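Local structure of nonribosomal peptide synthase (Streptomyces sp. MJ635-86F5, 5JJP) at residues A73-A78 with K158-E163. The protein activates aliphatic beta-amino acids by adenylation, probably using ATP, as an enzyme of nonribosomal peptide synthesis. Sequence-based numbering, arbitrary orientation.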
ATOM      1  N   ALA A  73      15.982 -11.897   7.361  1.00 20.08           N
ATOM      2  CA  ALA A  73      15.432 -13.120   6.734  1.00 19.27           C
ATOM      3  C   ALA A  73      16.152 -14.350   7.207  1.00 19.88           C
ATOM      4  O   ALA A  73      15.518 -15.343   7.551  1.00 19.14           O
ATOM      5  CB  ALA A  73      15.500 -13.030   5.213  1.00 19.53           C
ATOM      6  N   ALA A  74      17.485 -14.284   7.257  1.00 20.53           N
ATOM      7  CA  ALA A  74      18.289 -15.399   7.786  1.00 21.95           C
ATOM      8  C   ALA A  74      17.878 -15.782   9.228  1.00 24.29           C
ATOM      9  O   ALA A  74      17.663 -16.953   9.518  1.00 23.38           O
ATOM     10  CB  ALA A  74      19.778 -15.054   7.740  1.00 21.63           C
ATOM     11  N   GLU A  75      17.731 -14.786  10.107  1.00 25.18           N
ATOM     12  CA  GLU A  75      17.344 -15.048  11.501  1.00 26.24           C
ATOM     13  C   GLU A  75      15.877 -15.537  11.597  1.00 25.24           C
ATOM     14  O   GLU A  75      15.596 -16.483  12.317  1.00 26.15           O
ATOM     15  CB  GLU A  75      17.572 -13.816  12.354  1.00 27.87           C
ATOM     16  CG  GLU A  75      19.036 -13.514  12.606  1.00 33.91           C
ATOM     17  CD  GLU A  75      19.254 -12.102  13.173  1.00 45.38           C
ATOM     18  OE1 GLU A  75      19.681 -12.012  14.372  1.00 48.34           O
ATOM     19  OE2 GLU A  75      19.001 -11.076  12.432  1.00 45.58           O
ATOM     20  N   LEU A  76      14.969 -14.946  10.815  1.00 21.04           N
ATOM     21  CA  LEU A  76      13.608 -15.398  10.842  1.00 20.45           C
ATOM     22  C   LEU A  76      13.516 -16.826  10.322  1.00 21.27           C
ATOM     23  O   LEU A  76      12.706 -17.592  10.832  1.00 20.93           O
ATOM     24  CB  LEU A  76      12.674 -14.489  10.054  1.00 19.96           C
ATOM     25  CG  LEU A  76      12.426 -13.131  10.705  1.00 19.75           C
ATOM     26  CD1 LEU A  76      11.740 -12.202   9.733  1.00 20.45           C
ATOM     27  CD2 LEU A  76      11.588 -13.267  11.937  1.00 20.76           C
ATOM     28  N   ASP A  77      14.341 -17.175   9.329  1.00 20.99           N
ATOM     29  CA  ASP A  77      14.256 -18.492   8.725  1.00 22.08           C
ATOM     30  C   ASP A  77      14.711 -19.572   9.707  1.00 22.84           C
ATOM     31  O   ASP A  77      14.317 -20.743   9.554  1.00 23.63           O
ATOM     32  CB  ASP A  77      15.077 -18.576   7.446  1.00 22.55           C
ATOM     33  CG  ASP A  77      14.732 -19.792   6.584  1.00 21.48           C
ATOM     34  OD1 ASP A  77      13.580 -20.153   6.414  1.00 20.95           O
ATOM     35  OD2 ASP A  77      15.642 -20.386   6.025  1.00 22.80           O
ATOM     36  N   ALA A  78      15.499 -19.195  10.717  1.00 20.78           N
ATOM     37  CA  ALA A  78      15.945 -20.174  11.707  1.00 20.66           C
ATOM     38  C   ALA A  78      14.771 -20.580  12.631  1.00 21.21           C
ATOM     39  O   ALA A  78      14.924 -21.484  13.438  1.00 19.70           O
ATOM     40  CB  ALA A  78      17.107 -19.639  12.527  1.00 18.83           C
ATOM     41  N   LYS A 158      20.295  -4.220  15.632  1.00 37.33           N
ATOM     42  CA  LYS A 158      21.172  -5.370  15.772  1.00 43.23           C
ATOM     43  C   LYS A 158      20.671  -6.678  15.124  1.00 42.24           C
ATOM     44  O   LYS A 158      21.473  -7.578  14.878  1.00 43.56           O
ATOM     45  CB  LYS A 158      21.473  -5.631  17.249  1.00 52.39           C
ATOM     46  CG  LYS A 158      20.288  -6.080  18.116  1.00 56.20           C
ATOM     47  CD  LYS A 158      19.700  -7.473  17.815  1.00 60.84           C
ATOM     48  CE  LYS A 158      20.689  -8.616  17.533  1.00 61.94           C
ATOM     49  NZ  LYS A 158      21.160  -9.350  18.744  1.00 63.23           N
ATOM     50  N   GLY A 159      19.382  -6.769  14.802  1.00 35.31           N
ATOM     51  CA  GLY A 159      18.832  -7.969  14.184  1.00 27.90           C
ATOM     52  C   GLY A 159      17.540  -8.363  14.837  1.00 27.77           C
ATOM     53  O   GLY A 159      16.864  -7.520  15.451  1.00 26.10           O
ATOM     54  N   VAL A 160      17.203  -9.647  14.734  1.00 27.49           N
ATOM     55  CA  VAL A 160      15.965 -10.198  15.279  1.00 25.45           C
ATOM     56  C   VAL A 160      16.279 -11.081  16.472  1.00 28.64           C
ATOM     57  O   VAL A 160      16.969 -12.091  16.327  1.00 28.34           O
ATOM     58  CB  VAL A 160      15.280 -11.089  14.256  1.00 26.45           C
ATOM     59  CG1 VAL A 160      14.096 -11.794  14.868  1.00 26.38           C
ATOM     60  CG2 VAL A 160      14.868 -10.272  13.008  1.00 26.30           C
ATOM     61  N   THR A 161      15.742 -10.720  17.638  1.00 27.62           N
ATOM     62  CA  THR A 161      15.867 -11.525  18.834  1.00 28.57           C
ATOM     63  C   THR A 161      14.493 -12.091  19.204  1.00 26.82           C
ATOM     64  O   THR A 161      13.490 -11.397  19.111  1.00 23.66           O
ATOM     65  CB  THR A 161      16.425 -10.690  20.001  1.00 30.49           C
ATOM     66  OG1 THR A 161      15.642  -9.510  20.162  1.00 28.92           O
ATOM     67  CG2 THR A 161      17.838 -10.266  19.675  1.00 34.61           C
ATOM     68  N   THR A 162      14.462 -13.370  19.557  1.00 25.20           N
ATOM     69  CA  THR A 162      13.213 -14.082  19.746  1.00 26.85           C
ATOM     70  C   THR A 162      12.972 -14.325  21.217  1.00 27.01           C
ATOM     71  O   THR A 162      13.706 -15.054  21.833  1.00 28.91           O
ATOM     72  CB  THR A 162      13.244 -15.437  19.014  1.00 29.59           C
ATOM     73  OG1 THR A 162      13.366 -15.252  17.591  1.00 28.90           O
ATOM     74  CG2 THR A 162      11.951 -16.219  19.274  1.00 33.52           C
ATOM     75  N   GLU A 163      11.910 -13.750  21.764  1.00 28.86           N
ATOM     76  CA  GLU A 163      11.583 -13.872  23.196  1.00 30.23           C
ATOM     77  C   GLU A 163      10.834 -15.181  23.462  1.00 28.65           C
ATOM     78  O   GLU A 163      10.962 -15.753  24.537  1.00 30.07           O
ATOM     79  CB  GLU A 163      10.785 -12.665  23.735  1.00 32.81           C
ATOM     80  CG  GLU A 163      11.341 -11.300  23.338  1.00 38.82           C
ATOM     81  CD  GLU A 163      12.689 -10.941  23.987  1.00 44.36           C
ATOM     82  OE1 GLU A 163      13.082 -11.589  24.971  1.00 49.21           O
ATOM     83  OE2 GLU A 163      13.355  -9.993  23.494  1.00 50.05           O
TER
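Glu-75 and Val-160 meet where the end of helix 62-77 lies alongside strand 159-162, segments 73-77 and 159-162 running the same way at only 19° with their axes approaching to 8.0 Å. The CA atoms of Glu-75 and Val-160 are 6.3 Å apart. This is a helix-on-sheet contact within the layered alpha-beta sandwich of an AMP-binding enzyme: strand 159-162 forms one edge of a mixed five-stranded sheet, and the helix lies over that edge. Val-160 points its side chain at the helix and brings CB to within 4.0 Å of Glu-75 CB. From there the Glu-75 chain, with CG anti to the carbonyl carbon (chi1 -72°) and the rest of the chain extended, reaches out to the backbone of the strand, where both carboxylate oxygens share the N-H of Val-160. Each bond is weak: Val-160 N reaches Glu-75 OE2 at 3.3 Å with an angle of 155°, and Glu-75 OE1 at 3.4 Å. OE1 also sits close to the Val-160 carbonyl oxygen, two acceptors with no hydrogen between them to share, which probably counts against a firmer grip there. Gly-159, with backbone angles suited to a residue lacking CB, lets Glu-75 OE2 come to 3.6 Å from its CA. Deeper in, the contact turns apolar, and Leu-76 meets Val-160. Leu-76 rests also on Leu-107 of helix 95-107, and Val-160 on Phe-155 of the neighbouring strand 151-156, so the pair bridges helix layer and sheet. Their side chains cross at about a right angle, Leu-76 CD2 touching Val-160 CG1, the methyl anti to the valine's backbone N, at 4.1 Å.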